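Local coordinates for protein alpha-1,3-glucanase (Bacillus circulans, PDB 5ZRU) that hydrolyses alpha-1,3-glucan through its family GH87 catalytic unit, the part present here, which also carries bound calcium and zinc ions, at residues S188-A194 against A205-A209; Y221-G225 against H254-Q258; I247-I252 against F279-Y283. One frame throughout, in Å; residues are numbered along the deposited sequence.

Contact 1: residues S188-A194 against A205-A209; sequences SVTDFGA and AFEAA. With SO4 (sulfate ion), chain E.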
loop_
_atom_site.group_PDB
_atom_site.type_symbol
_atom_site.label_atom_id
_atom_site.label_comp_id
_atom_site.label_asym_id
_atom_site.label_seq_id
_atom_site.Cartn_x
_atom_site.Cartn_y
_atom_site.Cartn_z
ATOM N N SER A 188 11.615 -26.381 -12.816
ATOM C CA SER A 188 11.449 -25.033 -13.343
ATOM C C SER A 188 10.241 -24.996 -14.265
ATOM O O SER A 188 9.913 -25.990 -14.916
ATOM C CB SER A 188 12.697 -24.574 -14.106
ATOM O OG SER A 188 12.466 -23.346 -14.793
ATOM N N VAL A 189 9.573 -23.842 -14.315
ATOM C CA VAL A 189 8.452 -23.710 -15.243
ATOM C C VAL A 189 8.911 -23.912 -16.681
ATOM O O VAL A 189 8.129 -24.355 -17.531
ATOM C CB VAL A 189 7.758 -22.346 -15.073
ATOM C CG1 VAL A 189 7.079 -22.262 -13.701
ATOM C CG2 VAL A 189 8.762 -21.210 -15.288
ATOM N N THR A 190 10.172 -23.604 -16.985
ATOM C CA THR A 190 10.644 -23.809 -18.350
ATOM C C THR A 190 10.866 -25.287 -18.665
ATOM O O THR A 190 10.929 -25.648 -19.848
ATOM C CB THR A 190 11.928 -23.014 -18.609
ATOM O OG1 THR A 190 12.955 -23.437 -17.703
ATOM C CG2 THR A 190 11.682 -21.519 -18.425
ATOM N N ASP A 191 10.977 -26.145 -17.646
ATOM C CA ASP A 191 11.000 -27.584 -17.891
ATOM C C ASP A 191 9.715 -28.066 -18.542
ATOM O O ASP A 191 9.713 -29.118 -19.191
ATOM C CB ASP A 191 11.191 -28.377 -16.593
ATOM C CG ASP A 191 12.513 -28.105 -15.913
ATOM O OD1 ASP A 191 13.434 -27.570 -16.559
ATOM O OD2 ASP A 191 12.628 -28.451 -14.713
ATOM N N PHE A 192 8.619 -27.332 -18.360
ATOM C CA PHE A 192 7.299 -27.756 -18.803
ATOM C C PHE A 192 6.755 -26.878 -19.920
ATOM O O PHE A 192 5.552 -26.895 -20.199
ATOM C CB PHE A 192 6.352 -27.806 -17.603
ATOM C CG PHE A 192 6.730 -28.872 -16.622
ATOM C CD1 PHE A 192 6.234 -30.160 -16.759
ATOM C CD2 PHE A 192 7.649 -28.618 -15.620
ATOM C CE1 PHE A 192 6.611 -31.160 -15.887
ATOM C CE2 PHE A 192 8.033 -29.623 -14.745
ATOM C CZ PHE A 192 7.516 -30.886 -14.885
ATOM N N GLY A 193 7.621 -26.116 -20.577
ATOM C CA GLY A 193 7.247 -25.411 -21.785
ATOM C C GLY A 193 7.139 -23.913 -21.651
ATOM O O GLY A 193 6.942 -23.238 -22.670
ATOM N N ALA A 194 7.252 -23.359 -20.443
ATOM C CA ALA A 194 7.221 -21.908 -20.313
ATOM C C ALA A 194 8.431 -21.304 -21.004
ATOM O O ALA A 194 9.533 -21.857 -20.953
ATOM C CB ALA A 194 7.198 -21.488 -18.847
ATOM N N ALA A 205 2.103 -24.259 -18.675
ATOM C CA ALA A 205 3.371 -24.754 -18.146
ATOM C C ALA A 205 3.477 -24.526 -16.641
ATOM O O ALA A 205 3.998 -25.381 -15.913
ATOM C CB ALA A 205 4.533 -24.087 -18.875
ATOM N N PHE A 206 3.003 -23.373 -16.154
ATOM C CA PHE A 206 3.008 -23.121 -14.712
ATOM C C PHE A 206 2.169 -24.151 -13.968
ATOM O O PHE A 206 2.584 -24.661 -12.919
ATOM C CB PHE A 206 2.481 -21.714 -14.412
ATOM C CG PHE A 206 3.517 -20.632 -14.494
ATOM C CD1 PHE A 206 4.388 -20.552 -15.572
ATOM C CD2 PHE A 206 3.589 -19.657 -13.510
ATOM C CE1 PHE A 206 5.322 -19.534 -15.645
ATOM C CE2 PHE A 206 4.518 -18.630 -13.579
ATOM C CZ PHE A 206 5.394 -18.570 -14.650
ATOM N N GLU A 207 0.973 -24.459 -14.490
ATOM C CA GLU A 207 0.113 -25.452 -13.850
ATOM C C GLU A 207 0.773 -26.824 -13.829
ATOM O O GLU A 207 0.741 -27.521 -12.807
ATOM C CB GLU A 207 -1.238 -25.519 -14.565
ATOM C CG GLU A 207 -2.140 -24.356 -14.210
ATOM C CD GLU A 207 -3.352 -24.259 -15.115
ATOM O OE1 GLU A 207 -3.600 -25.215 -15.891
ATOM O OE2 GLU A 207 -4.034 -23.213 -15.049
ATOM N N ALA A 208 1.364 -27.232 -14.957
ATOM C CA ALA A 208 2.057 -28.513 -15.006
ATOM C C ALA A 208 3.232 -28.532 -14.039
ATOM O O ALA A 208 3.492 -29.546 -13.385
ATOM C CB ALA A 208 2.531 -28.797 -16.431
ATOM N N ALA A 209 3.956 -27.412 -13.941
ATOM C CA ALA A 209 5.110 -27.338 -13.053
ATOM C C ALA A 209 4.691 -27.450 -11.591
ATOM O O ALA A 209 5.392 -28.076 -10.786
ATOM C CB ALA A 209 5.872 -26.036 -13.302
HETATM S S SO4 E . 16.273 -22.723 -15.639
HETATM O O1 SO4 E . 17.259 -21.802 -15.055
HETATM O O2 SO4 E . 15.069 -22.755 -14.813
HETATM O O3 SO4 E . 16.850 -24.064 -15.706
HETATM O O4 SO4 E . 15.920 -22.257 -16.987
#
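The ring of Phe-192 lies with one face against the helix backbone of Ala-208 and Ala-209: Ala-208 O stands over its centre and Ala-209 CA points at it in a CH-pi contact, 4.2 Å from the centroid. Ser-188 O, from its own segment, sits in plane at the ring edge. Phe-206 takes Val-189 CG1 over one face, 3.8 Å from the centroid and 18° off the normal, while Ala-194 CB comes to its edge, 4.2 Å from Phe-206 CE1. Val-189 CG1 is turned anti to its own carbonyl carbon (chi1 -67°), and from there it also reaches Ala-209 CB at 4.0 Å. The loop is stiffened from within: Val-189 O accepts Phe-192 N and Ala-194 N from opposite faces of its plane, and Ser-188 OG accepts Thr-190 N in an ST turn. Here the loop after strand 187-188 packs on helix 203-216 at the end of the probable beta-helix, then leads into the calcium site of Val-195, Asp-198, Gln-200 and Asp-202; Ala-194 is about 6 Å from the ion. Carbon makes nearly all the contact with the helix, though Ala-205 CB abuts Phe-192 O and, at 3.2 Å, Ala-194 N. Polar partners lie away from it: Ser-188 OG donates to sulfate O2 at 2.7 Å, and Arg-182 binds both that probable crystallisation ion and Asp-191, the latter by a salt bridge.

Contact 2: residues Y221-G225 against H254-Q258; sequences YIPAG and HTNIQ. With PE5 (3,6,9,12,15,18,21,24-octaoxahexacosan-1-ol), chain C.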
loop_
_atom_site.group_PDB
_atom_site.type_symbol
_atom_site.label_atom_id
_atom_site.label_comp_id
_atom_site.label_asym_id
_atom_site.label_seq_id
_atom_site.Cartn_x
_atom_site.Cartn_y
_atom_site.Cartn_z
ATOM N N TYR A 221 10.895 -23.423 -9.315
ATOM C CA TYR A 221 11.694 -22.259 -9.671
ATOM C C TYR A 221 11.112 -21.580 -10.905
ATOM O O TYR A 221 10.707 -22.246 -11.863
ATOM C CB TYR A 221 13.142 -22.688 -9.941
ATOM C CG TYR A 221 14.106 -21.584 -10.352
ATOM C CD1 TYR A 221 14.466 -20.583 -9.458
ATOM C CD2 TYR A 221 14.700 -21.586 -11.616
ATOM C CE1 TYR A 221 15.371 -19.595 -9.820
ATOM C CE2 TYR A 221 15.614 -20.600 -11.987
ATOM C CZ TYR A 221 15.940 -19.612 -11.074
ATOM O OH TYR A 221 16.839 -18.649 -11.411
ATOM N N ILE A 222 11.062 -20.253 -10.874
ATOM C CA ILE A 222 10.697 -19.454 -12.036
ATOM C C ILE A 222 11.930 -18.642 -12.423
ATOM O O ILE A 222 12.340 -17.750 -11.666
ATOM C CB ILE A 222 9.497 -18.538 -11.755
ATOM C CG1 ILE A 222 8.311 -19.356 -11.248
ATOM C CG2 ILE A 222 9.087 -17.785 -13.036
ATOM C CD1 ILE A 222 7.178 -18.504 -10.698
ATOM N N PRO A 223 12.569 -18.923 -13.568
ATOM C CA PRO A 223 13.831 -18.239 -13.892
ATOM C C PRO A 223 13.617 -16.785 -14.264
ATOM O O PRO A 223 12.479 -16.306 -14.297
ATOM C CB PRO A 223 14.372 -19.040 -15.083
ATOM C CG PRO A 223 13.156 -19.584 -15.724
ATOM C CD PRO A 223 12.212 -19.922 -14.584
ATOM N N ALA A 224 14.712 -16.081 -14.544
ATOM C CA ALA A 224 14.617 -14.688 -14.963
ATOM C C ALA A 224 13.824 -14.566 -16.257
ATOM O O ALA A 224 13.905 -15.422 -17.143
ATOM C CB ALA A 224 16.014 -14.095 -15.161
ATOM N N GLY A 225 13.071 -13.480 -16.370
ATOM C CA GLY A 225 12.309 -13.184 -17.565
ATOM C C GLY A 225 10.868 -12.855 -17.237
ATOM O O GLY A 225 10.414 -12.950 -16.099
ATOM N N HIS A 254 14.199 -9.499 -11.712
ATOM C CA HIS A 254 14.533 -10.434 -12.783
ATOM C C HIS A 254 13.349 -11.244 -13.280
ATOM O O HIS A 254 13.254 -11.496 -14.484
ATOM C CB HIS A 254 15.653 -11.385 -12.317
ATOM C CG HIS A 254 16.937 -10.679 -12.011
ATOM N ND1 HIS A 254 17.811 -10.270 -12.994
ATOM C CD2 HIS A 254 17.484 -10.290 -10.835
ATOM C CE1 HIS A 254 18.846 -9.664 -12.437
ATOM N NE2 HIS A 254 18.673 -9.667 -11.127
ATOM N N THR A 255 12.444 -11.656 -12.391
ATOM C CA THR A 255 11.329 -12.526 -12.746
ATOM C C THR A 255 10.031 -11.733 -12.658
ATOM O O THR A 255 9.653 -11.294 -11.565
ATOM C CB THR A 255 11.269 -13.740 -11.816
ATOM O OG1 THR A 255 12.443 -14.547 -11.999
ATOM C CG2 THR A 255 10.031 -14.573 -12.115
ATOM N N ASN A 256 9.349 -11.563 -13.802
ATOM C CA ASN A 256 8.085 -10.830 -13.900
ATOM C C ASN A 256 6.969 -11.795 -14.275
ATOM O O ASN A 256 7.048 -12.471 -15.309
ATOM C CB ASN A 256 8.148 -9.719 -14.954
ATOM C CG ASN A 256 9.065 -8.570 -14.562
ATOM O OD1 ASN A 256 9.684 -8.590 -13.508
ATOM N ND2 ASN A 256 9.159 -7.564 -15.430
ATOM N N ILE A 257 5.922 -11.840 -13.461
ATOM C CA ILE A 257 4.692 -12.530 -13.824
ATOM C C ILE A 257 3.695 -11.469 -14.271
ATOM O O ILE A 257 3.295 -10.602 -13.480
ATOM C CB ILE A 257 4.128 -13.368 -12.666
ATOM C CG1 ILE A 257 5.064 -14.534 -12.320
ATOM C CG2 ILE A 257 2.753 -13.917 -13.051
ATOM C CD1 ILE A 257 4.555 -15.394 -11.143
ATOM N N GLN A 258 3.298 -11.529 -15.535
ATOM C CA GLN A 258 2.396 -10.542 -16.118
ATOM C C GLN A 258 1.060 -11.214 -16.398
ATOM O O GLN A 258 0.962 -12.046 -17.306
ATOM C CB GLN A 258 2.972 -9.956 -17.404
ATOM C CG GLN A 258 2.001 -8.986 -18.077
ATOM C CD GLN A 258 1.796 -7.736 -17.252
ATOM O OE1 GLN A 258 2.746 -6.989 -17.004
ATOM N NE2 GLN A 258 0.557 -7.507 -16.802
HETATM C C48 PE5 C . -0.535 -6.361 -20.323
HETATM C C50 PE5 C . -1.065 -5.194 -19.483
HETATM O O1 PE5 C . -1.234 -4.058 -20.289
HETATM C C1 PE5 C . -1.785 -2.947 -19.637
HETATM C C2 PE5 C . -1.743 -1.710 -20.538
HETATM O O2 PE5 C . -0.413 -1.353 -20.790
HETATM C C3 PE5 C . -0.223 -0.327 -21.721
HETATM C C4 PE5 C . 1.278 -0.098 -21.939
HETATM O O3 PE5 C . 1.901 0.185 -20.714
HETATM C C5 PE5 C . 3.266 0.504 -20.765
HETATM C C6 PE5 C . 4.047 -0.295 -19.710
HETATM O O4 PE5 C . 4.091 0.366 -18.471
HETATM C C7 PE5 C . 3.945 -0.446 -17.335
HETATM C C8 PE5 C . 4.947 -1.603 -17.369
HETATM O O5 PE5 C . 4.561 -2.576 -16.450
HETATM C C9 PE5 C . 5.237 -3.799 -16.567
HETATM C C10 PE5 C . 6.240 -3.913 -15.427
HETATM O O6 PE5 C . 7.508 -4.168 -15.952
HETATM C C11 PE5 C . 8.569 -3.843 -15.101
HETATM C C12 PE5 C . 9.884 -3.882 -15.867
HETATM O O7 PE5 C . 10.668 -4.868 -15.270
HETATM C C13 PE5 C . 12.026 -4.557 -15.154
HETATM C C14 PE5 C . 12.813 -5.864 -15.106
HETATM O O8 PE5 C . 12.183 -6.784 -15.952
HETATM C C15 PE5 C . 12.738 -8.074 -15.978
HETATM C C16 PE5 C . 13.263 -8.373 -17.389
HETATM O O52 PE5 C . 12.428 -9.284 -18.050
#
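Gly-225 is gripped at both ends by His-254 and Asn-256. Its N donates to His-254 O at 2.7 Å, and its O accepts Asn-256 N at 2.9 Å; both bonds are nearly straight at hydrogen, though each donor is tilted about 30° from the carbonyl plane. This pair straddling Thr-255 is the parallel bridge pattern. Ala-224 lies just before it, its CB 3.9 Å from His-254 CB.

The side-chain shell is built round Thr-255. With OG1 anti to the carbonyl carbon (chi1 -65°), its methyl is turned to Ile-222, and the two CG2 atoms meet at 3.5 Å, tighter than usual for carbons, the side chains crossing at about a right angle. Thr-255 OG1 itself lies 2.9 Å from Pro-223 O and is hydrogen-bonded to Ala-250 N, which fixes the hydroxyl's place. Further in, Ile-222 CD1 touches Ile-257 CD1 at 4.1 Å, again with crossed side chains. Asn-256 leads away from this cluster toward the bound polyether, and its ND2 donates to O7 of that molecule at 3.1 Å, with a weak second bond to O8. His-254 is anchored at its ring by NE2 to Pro-177 O.

The chain bends at Pro-223 and Ala-224 between strands 220-222 and 225-229, as at a corner of the parallel beta-helix expected of this pectate-lyase-like domain. Past that corner, strand 225-229 runs beside 255-259, while Ile-222 is bonded through its backbone to Met-248 of strand 245-249. Ile-282 of strand 277-285 packs against Ile-222, Thr-255 and Ile-257 together.

Contact 3: residues I247-I252 against F279-Y283; sequences IMGAGI and FSHIY. With CA (calcium ion), chain L; PE5 (3,6,9,12,15,18,21,24-octaoxahexacosan-1-ol), chain C.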
loop_
_atom_site.group_PDB
_atom_site.type_symbol
_atom_site.label_atom_id
_atom_site.label_comp_id
_atom_site.label_asym_id
_atom_site.label_seq_id
_atom_site.Cartn_x
_atom_site.Cartn_y
_atom_site.Cartn_z
ATOM N N ILE A 247 7.814 -21.835 -3.968
ATOM C CA ILE A 247 7.869 -21.243 -5.302
ATOM C C ILE A 247 8.791 -20.038 -5.229
ATOM O O ILE A 247 8.547 -19.117 -4.441
ATOM C CB ILE A 247 6.480 -20.820 -5.802
ATOM C CG1 ILE A 247 5.528 -22.027 -5.815
ATOM C CG2 ILE A 247 6.596 -20.106 -7.160
ATOM C CD1 ILE A 247 4.059 -21.639 -5.932
ATOM N N MET A 248 9.851 -20.040 -6.031
ATOM C CA MET A 248 10.856 -18.993 -5.928
ATOM C C MET A 248 11.248 -18.514 -7.315
ATOM O O MET A 248 11.553 -19.332 -8.188
ATOM C CB MET A 248 12.111 -19.480 -5.186
ATOM C CG MET A 248 13.100 -18.353 -4.862
ATOM S SD MET A 248 14.697 -18.969 -4.260
ATOM C CE MET A 248 15.402 -19.583 -5.783
ATOM N N GLY A 249 11.263 -17.195 -7.506
ATOM C CA GLY A 249 11.738 -16.605 -8.737
ATOM C C GLY A 249 13.209 -16.248 -8.639
ATOM O O GLY A 249 13.896 -16.555 -7.662
ATOM N N ALA A 250 13.694 -15.555 -9.669
ATOM C CA ALA A 250 15.095 -15.144 -9.705
ATOM C C ALA A 250 15.336 -13.769 -9.082
ATOM O O ALA A 250 16.478 -13.292 -9.087
ATOM C CB ALA A 250 15.614 -15.150 -11.149
ATOM N N GLY A 251 14.306 -13.133 -8.535
ATOM C CA GLY A 251 14.448 -11.815 -7.936
ATOM C C GLY A 251 13.385 -10.852 -8.435
ATOM O O GLY A 251 12.909 -10.944 -9.569
ATOM N N ILE A 252 13.005 -9.903 -7.573
ATOM C CA ILE A 252 11.989 -8.935 -7.992
ATOM C C ILE A 252 12.451 -8.100 -9.179
ATOM O O ILE A 252 11.619 -7.498 -9.869
ATOM C CB ILE A 252 11.563 -8.014 -6.822
ATOM C CG1 ILE A 252 12.732 -7.127 -6.355
ATOM C CG2 ILE A 252 10.973 -8.845 -5.684
ATOM C CD1 ILE A 252 12.327 -6.092 -5.274
ATOM N N PHE A 279 6.703 -18.392 -0.873
ATOM C CA PHE A 279 6.607 -17.793 -2.198
ATOM C C PHE A 279 7.467 -16.544 -2.170
ATOM O O PHE A 279 7.266 -15.685 -1.306
ATOM C CB PHE A 279 5.140 -17.459 -2.523
ATOM C CG PHE A 279 4.905 -17.013 -3.934
ATOM C CD1 PHE A 279 5.268 -15.736 -4.348
ATOM C CD2 PHE A 279 4.279 -17.863 -4.845
ATOM C CE1 PHE A 279 5.045 -15.318 -5.663
ATOM C CE2 PHE A 279 4.052 -17.450 -6.164
ATOM C CZ PHE A 279 4.436 -16.182 -6.564
ATOM N N SER A 280 8.420 -16.431 -3.100
ATOM C CA SER A 280 9.366 -15.333 -2.952
ATOM C C SER A 280 9.995 -14.949 -4.279
ATOM O O SER A 280 10.021 -15.732 -5.234
ATOM C CB SER A 280 10.483 -15.679 -1.956
ATOM O OG SER A 280 11.300 -16.740 -2.432
ATOM N N HIS A 281 10.510 -13.710 -4.301
ATOM C CA HIS A 281 11.506 -13.245 -5.271
ATOM C C HIS A 281 10.921 -13.127 -6.675
ATOM O O HIS A 281 11.531 -13.536 -7.668
ATOM C CB HIS A 281 12.752 -14.130 -5.238
ATOM C CG HIS A 281 13.602 -13.861 -4.038
ATOM N ND1 HIS A 281 14.154 -12.623 -3.792
ATOM C CD2 HIS A 281 13.934 -14.641 -2.985
ATOM C CE1 HIS A 281 14.819 -12.660 -2.651
ATOM N NE2 HIS A 281 14.702 -13.874 -2.143
ATOM N N ILE A 282 9.738 -12.519 -6.744
ATOM C CA ILE A 282 8.977 -12.386 -7.979
ATOM C C ILE A 282 8.337 -11.010 -7.989
ATOM O O ILE A 282 7.881 -10.526 -6.946
ATOM C CB ILE A 282 7.911 -13.498 -8.075
ATOM C CG1 ILE A 282 8.588 -14.836 -8.387
ATOM C CG2 ILE A 282 6.837 -13.178 -9.108
ATOM C CD1 ILE A 282 7.780 -16.028 -7.976
ATOM N N TYR A 283 8.333 -10.370 -9.157
ATOM C CA TYR A 283 7.484 -9.215 -9.426
ATOM C C TYR A 283 6.219 -9.680 -10.144
ATOM O O TYR A 283 6.288 -10.517 -11.047
ATOM C CB TYR A 283 8.226 -8.182 -10.280
ATOM C CG TYR A 283 7.323 -7.115 -10.840
ATOM C CD1 TYR A 283 6.965 -6.007 -10.077
ATOM C CD2 TYR A 283 6.820 -7.213 -12.137
ATOM C CE1 TYR A 283 6.124 -5.025 -10.585
ATOM C CE2 TYR A 283 5.970 -6.234 -12.649
ATOM C CZ TYR A 283 5.634 -5.145 -11.874
ATOM O OH TYR A 283 4.799 -4.170 -12.385
HETATM CA CA CA L . 15.762 -14.760 -0.462
HETATM C C48 PE5 C . -0.535 -6.361 -20.323
HETATM C C50 PE5 C . -1.065 -5.194 -19.483
HETATM O O1 PE5 C . -1.234 -4.058 -20.289
HETATM C C1 PE5 C . -1.785 -2.947 -19.637
HETATM C C2 PE5 C . -1.743 -1.710 -20.538
HETATM O O2 PE5 C . -0.413 -1.353 -20.790
HETATM C C3 PE5 C . -0.223 -0.327 -21.721
HETATM C C4 PE5 C . 1.278 -0.098 -21.939
HETATM O O3 PE5 C . 1.901 0.185 -20.714
HETATM C C5 PE5 C . 3.266 0.504 -20.765
HETATM C C6 PE5 C . 4.047 -0.295 -19.710
HETATM O O4 PE5 C . 4.091 0.366 -18.471
HETATM C C7 PE5 C . 3.945 -0.446 -17.335
HETATM C C8 PE5 C . 4.947 -1.603 -17.369
HETATM O O5 PE5 C . 4.561 -2.576 -16.450
HETATM C C9 PE5 C . 5.237 -3.799 -16.567
HETATM C C10 PE5 C . 6.240 -3.913 -15.427
HETATM O O6 PE5 C . 7.508 -4.168 -15.952
HETATM C C11 PE5 C . 8.569 -3.843 -15.101
HETATM C C12 PE5 C . 9.884 -3.882 -15.867
HETATM O O7 PE5 C . 10.668 -4.868 -15.270
HETATM C C13 PE5 C . 12.026 -4.557 -15.154
HETATM C C14 PE5 C . 12.813 -5.864 -15.106
HETATM O O8 PE5 C . 12.183 -6.784 -15.952
HETATM C C15 PE5 C . 12.738 -8.074 -15.978
HETATM C C16 PE5 C . 13.263 -8.373 -17.389
HETATM O O52 PE5 C . 12.428 -9.284 -18.050
HETATM O O HOH W 1 10.267 -19.211 -2.260
HETATM O O HOH W 2 14.102 -10.177 -4.829
HETATM O O HOH W 3 15.364 -13.939 1.556
HETATM O O HOH W 4 14.930 -16.979 -0.290
#
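Ile-247 and Phe-279 lie on the same side of two paired parallel strands, their side chains meeting aslant: Ile-247 CB is 3.8 Å from Phe-279 CD2, and its CG2 is as close to CE2. Phe-279 reaches this position with CG anti to the backbone N (chi1 -172°). With only an alanine in place of Ile-247, CG2 and CD1 would be gone from beside CE2 and CD2, and the Phe-279 ring is likely to lose that flank and be freer to turn. Facing the other way, Met-248 CG sits 3.4 Å from Ser-280 OG. The backbones are tied by Ser-280 N to Ile-247 O and by Gly-249 N to Ser-280 O, each 3.0 Å. At the turn Gly-251 N donates to His-281 O, and Ile-282 CG1 packs on Gly-249 CA at 3.6 Å, where a beta carbon on the glycine would collide with it.

The His-281 ring presents its edge to Met-248 CG and uses both nitrogens: NE2 binds calcium at 2.2 Å, and ND1 donates to a water at 2.7 Å. Calcium on NE2 is likely to polarise the ring and make the ND1 N-H a stronger donor to this water, which also accepts Ile-252 N and so bridges the two segments.

The three contacts step along the first coils of the beta-helix. Contact 1, where helix 203-216 covers the end, has its centre 12 Å from contact 2, joined through a probable hydrogen bond from Val-189 N to Tyr-221 O at 3.1 Å. Contacts 2 and 3 are more closely interwoven, with centres 7 Å apart and segments that alternate along the chain; Ile-257 N probably bonds to Tyr-283 O at 2.8 Å. Both of these also touch the bound polyether, Asn-256 by hydrogen bonds and the Tyr-283 ring by packing. At the other end of contact 3, the Ser-280 side chain is about 4 Å from the zinc held by His-3, Asp-278 and His-312.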